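Local coordinates for protein chitinase (Thermococcus chitonophagus, PDB 5XSW) that probably hydrolyses internal bonds of chitin as an endochitinase, and is seen here as the C-terminal piece of a longer protein with an N-acetylglucosamine glycan bound, at residues G372-V375 against P376-N380; A395-T398 against W399-E403. One frame throughout, in Å; residues are numbered along the deposited sequence.

How the contacts relate
Contacts 1 and 2 show the same principle at two sites, the opening of a helix: helix 374-386 starts in contact 1 and helix 399-412 in contact 2, in series along the chain with strand 396-397 between them. The first start belongs to the glycan pocket, since Gly372 and His374 line it and the His374 side chain lies about 4 Å from a bound N-acetylglucosamine. Contact 2 is separate from it: the centres of the two contacts are about 34 Å apart and their nearest atoms about 23 Å. Both N-cap residues offer a backbone carbonyl to the first turn; Thr398 adds its side-chain OG1, which Gly373, having no side chain, cannot do.

Contact 1 of 2, residues G372-V375 against P376-N380; sequences GGHV and PTVIN
His374 and Val378, one turn apart, lie side by side and point the same way at the start of helix 374-386. Val378 CG2 meets the imidazole obliquely, 3.8 Å from His374 CE1. Val375 and Ile379 repeat this pairing on the next flank: Val375 CG1, anti to the backbone N (chi1 170°), reaches to 4.0 Å from Ile379 CD1. The backbone sets this four-residue spacing, Val378 N donating to His374 O and Ile379 N to Val375 O. Thr377 turns its hydroxyl back to the N-cap residue. Thr377 OG1 donates to Gly373 O at 2.7 Å, from above the carbonyl plane (47° out of it), while Thr377 N takes the same oxygen almost end-on at 3.0 Å, so two bonds grip one acceptor. Pro376, with no N-H to give, fits in the first turn, its CG 3.2 Å from Gly373 O. The His374 ring is held at both nitrogens, ND1 by Asp333 and NE2 by Glu213, which should fix its rotation where it touches a bound N-acetylglucosamine in the glycan pocket, to which Gly372 also belongs. Helix 203-214 meets His374 and Val378, helix 327-338 lies beside Val375 and Ile379, and Trp363 of helix 362-365 packs on Val375 and Pro376.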
loop_
_atom_site.group_PDB
_atom_site.type_symbol
_atom_site.label_atom_id
_atom_site.label_comp_id
_atom_site.label_asym_id
_atom_site.label_seq_id
_atom_site.Cartn_x
_atom_site.Cartn_y
_atom_site.Cartn_z
ATOM N N GLY A 372 -4.169 1.482 21.563
ATOM C CA GLY A 372 -3.516 2.428 22.470
ATOM C C GLY A 372 -4.368 3.667 22.702
ATOM O O GLY A 372 -3.843 4.770 22.863
ATOM N N GLY A 373 -5.693 3.517 22.681
ATOM C CA GLY A 373 -6.587 4.655 22.948
ATOM C C GLY A 373 -6.440 5.742 21.882
ATOM O O GLY A 373 -6.644 6.936 22.164
ATOM N N HIS A 374 -6.173 5.311 20.643
ATOM C CA HIS A 374 -5.828 6.222 19.554
ATOM C C HIS A 374 -6.918 7.291 19.335
ATOM O O HIS A 374 -6.626 8.485 19.322
ATOM C CB HIS A 374 -5.616 5.428 18.236
ATOM C CG HIS A 374 -4.888 6.194 17.174
ATOM N ND1 HIS A 374 -5.492 7.202 16.438
ATOM C CD2 HIS A 374 -3.623 6.072 16.687
ATOM C CE1 HIS A 374 -4.647 7.649 15.522
ATOM N NE2 HIS A 374 -3.494 6.996 15.663
ATOM N N VAL A 375 -8.167 6.862 19.143
ATOM C CA VAL A 375 -9.255 7.804 18.813
ATOM C C VAL A 375 -9.547 8.808 19.972
ATOM O O VAL A 375 -9.502 10.018 19.750
ATOM C CB VAL A 375 -10.566 7.055 18.381
ATOM C CG1 VAL A 375 -11.792 8.040 18.274
ATOM C CG2 VAL A 375 -10.324 6.419 17.023
ATOM N N PRO A 376 -9.809 8.324 21.196
ATOM C CA PRO A 376 -10.051 9.325 22.247
ATOM C C PRO A 376 -8.831 10.249 22.499
ATOM O O PRO A 376 -9.009 11.403 22.842
ATOM C CB PRO A 376 -10.329 8.473 23.515
ATOM C CG PRO A 376 -9.702 7.093 23.216
ATOM C CD PRO A 376 -9.960 6.932 21.706
ATOM N N THR A 377 -7.620 9.745 22.382
ATOM C CA THR A 377 -6.447 10.619 22.565
ATOM C C THR A 377 -6.416 11.739 21.523
ATOM O O THR A 377 -6.248 12.909 21.864
ATOM C CB THR A 377 -5.121 9.810 22.473
ATOM O OG1 THR A 377 -5.117 8.776 23.475
ATOM C CG2 THR A 377 -3.860 10.713 22.684
ATOM N N VAL A 378 -6.547 11.372 20.249
ATOM C CA VAL A 378 -6.355 12.335 19.171
ATOM C C VAL A 378 -7.504 13.364 19.231
ATOM O O VAL A 378 -7.323 14.576 19.060
ATOM C CB VAL A 378 -6.310 11.613 17.798
ATOM C CG1 VAL A 378 -6.417 12.616 16.651
ATOM C CG2 VAL A 378 -4.922 10.811 17.666
ATOM N N ILE A 379 -8.698 12.865 19.518
ATOM C CA ILE A 379 -9.856 13.765 19.572
ATOM C C ILE A 379 -9.765 14.715 20.754
ATOM O O ILE A 379 -9.979 15.931 20.597
ATOM C CB ILE A 379 -11.163 12.915 19.603
ATOM C CG1 ILE A 379 -11.685 12.767 18.171
ATOM C CG2 ILE A 379 -12.111 13.432 20.572
ATOM C CD1 ILE A 379 -10.903 11.846 17.361
ATOM N N ASN A 380 -9.391 14.190 21.919
ATOM C CA ASN A 380 -9.199 15.038 23.106
ATOM C C ASN A 380 -8.122 16.106 22.894
ATOM O O ASN A 380 -8.298 17.275 23.260
ATOM C CB ASN A 380 -8.846 14.174 24.320
ATOM C CG ASN A 380 -10.074 13.358 24.800
ATOM O OD1 ASN A 380 -11.239 13.803 24.698
ATOM N ND2 ASN A 380 -9.824 12.147 25.259
#

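Contact 2 of 2, residues A395-T398 against W399-E403; sequences ANLT and WDDIE
Asn396 O, in the short strand 396-397, lies 3.7 Å from Asp401 OD2 in the first turn of the helix that follows. Lys186 binds both oxygens, the first by a hydrogen bond and the second by a salt bridge, so one ammonium group ties the strand to the helix start. At the next residue, the Leu397 and Ile402 side chains cross at about a right angle, their CD1 atoms 4.0 Å apart and Leu397 CB 4.1 Å from Ile402 CD1. Both also touch Ile447 and Phe453, so the pair packs where strand 396-397, its antiparallel partner 447-448 and helix 449-461 meet.

Thr398 is the N-cap of helix 399-412, and with Asp401 it makes a capping box, the reciprocal arrangement in which each residue's side chain accepts from the other's backbone N-H. Thr398 OG1 stands between the backbone N and the carbonyl carbon (chi1 66°), a turn that brings it over the first turn to accept from Asp401 N at 3.3 Å. In return Asp401 OD2 accepts from Thr398 N at 2.9 Å. That bond is nearly straight, 168° at the hydrogen, yet its donor comes from above the carboxylate plane (44° out of it). The carboxylate is held further by Tyr187, whose hydroxyl bonds OD1, and a glycerol, probably from the crystallisation liquor, is bonded to OD1 as well. The negative charge of Asp401, close to the helix N-terminus, would be expected to suit the dipole there. Thr398 O then accepts from Ile402 N at 3.2 Å, the first ordinary backbone bond of the helix. Beyond the cap, the Trp399 indole packs on Met428 and Val431 of helix 421-439 and makes a cation-pi contact with Lys432; Glu403 CB lies over one of its faces, toward the rim.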
loop_
_atom_site.group_PDB
_atom_site.type_symbol
_atom_site.label_atom_id
_atom_site.label_comp_id
_atom_site.label_asym_id
_atom_site.label_seq_id
_atom_site.Cartn_x
_atom_site.Cartn_y
_atom_site.Cartn_z
ATOM N N ALA A 395 6.260 32.326 14.300
ATOM C CA ALA A 395 7.661 32.181 13.965
ATOM C C ALA A 395 7.981 33.268 12.971
ATOM O O ALA A 395 7.142 33.576 12.140
ATOM C CB ALA A 395 7.962 30.774 13.325
ATOM N N ASN A 396 9.198 33.805 13.019
ATOM C CA ASN A 396 9.709 34.636 11.916
ATOM C C ASN A 396 10.095 33.799 10.731
ATOM O O ASN A 396 10.877 32.845 10.847
ATOM C CB ASN A 396 10.948 35.421 12.390
ATOM C CG ASN A 396 10.656 36.301 13.572
ATOM O OD1 ASN A 396 9.517 36.632 13.854
ATOM N ND2 ASN A 396 11.697 36.689 14.276
ATOM N N LEU A 397 9.588 34.138 9.563
ATOM C CA LEU A 397 10.027 33.483 8.342
ATOM C C LEU A 397 10.778 34.507 7.502
ATOM O O LEU A 397 10.231 35.579 7.237
ATOM C CB LEU A 397 8.834 32.946 7.537
ATOM C CG LEU A 397 7.777 32.143 8.304
ATOM C CD1 LEU A 397 6.599 31.753 7.399
ATOM C CD2 LEU A 397 8.498 30.878 8.847
ATOM N N THR A 398 11.963 34.141 7.023
ATOM C CA THR A 398 12.808 35.008 6.222
ATOM C C THR A 398 12.599 34.616 4.794
ATOM O O THR A 398 11.997 33.549 4.506
ATOM C CB THR A 398 14.303 34.826 6.572
ATOM O OG1 THR A 398 14.697 33.503 6.191
ATOM C CG2 THR A 398 14.549 35.015 8.056
ATOM N N TRP A 399 13.137 35.410 3.875
ATOM C CA TRP A 399 12.979 35.064 2.469
ATOM C C TRP A 399 13.611 33.690 2.172
ATOM O O TRP A 399 13.049 32.890 1.425
ATOM C CB TRP A 399 13.586 36.123 1.487
ATOM C CG TRP A 399 13.491 35.572 0.078
ATOM C CD1 TRP A 399 14.526 35.244 -0.778
ATOM C CD2 TRP A 399 12.281 35.189 -0.597
ATOM N NE1 TRP A 399 14.017 34.702 -1.948
ATOM C CE2 TRP A 399 12.644 34.674 -1.855
ATOM C CE3 TRP A 399 10.923 35.262 -0.260
ATOM C CZ2 TRP A 399 11.716 34.225 -2.749
ATOM C CZ3 TRP A 399 10.008 34.802 -1.142
ATOM C CH2 TRP A 399 10.393 34.295 -2.379
ATOM N N ASP A 400 14.806 33.438 2.705
ATOM C CA ASP A 400 15.460 32.141 2.535
ATOM C C ASP A 400 14.537 30.962 2.998
ATOM O O ASP A 400 14.503 29.937 2.348
ATOM C CB ASP A 400 16.769 32.092 3.324
ATOM C CG ASP A 400 17.924 32.849 2.603
ATOM O OD1 ASP A 400 17.779 33.215 1.423
ATOM O OD2 ASP A 400 18.983 33.011 3.198
ATOM N N ASP A 401 13.846 31.143 4.112
ATOM C CA ASP A 401 12.857 30.138 4.593
ATOM C C ASP A 401 11.773 29.834 3.559
ATOM O O ASP A 401 11.434 28.659 3.310
ATOM C CB ASP A 401 12.163 30.629 5.864
ATOM C CG ASP A 401 13.092 30.736 7.049
ATOM O OD1 ASP A 401 14.154 30.063 7.066
ATOM O OD2 ASP A 401 12.751 31.483 7.971
ATOM N N ILE A 402 11.210 30.900 2.968
ATOM C CA ILE A 402 10.117 30.787 2.002
ATOM C C ILE A 402 10.612 30.148 0.724
ATOM O O ILE A 402 9.986 29.248 0.151
ATOM C CB ILE A 402 9.494 32.189 1.667
ATOM C CG1 ILE A 402 8.983 32.874 2.934
ATOM C CG2 ILE A 402 8.378 32.071 0.640
ATOM C CD1 ILE A 402 7.884 32.201 3.638
ATOM N N GLU A 403 11.779 30.602 0.281
ATOM C CA GLU A 403 12.369 30.055 -0.914
ATOM C C GLU A 403 12.638 28.558 -0.776
ATOM O O GLU A 403 12.433 27.766 -1.707
ATOM C CB GLU A 403 13.691 30.814 -1.215
ATOM C CG GLU A 403 14.499 30.127 -2.294
ATOM C CD GLU A 403 13.890 30.251 -3.692
ATOM O OE1 GLU A 403 13.205 31.267 -3.948
ATOM O OE2 GLU A 403 14.098 29.336 -4.542
#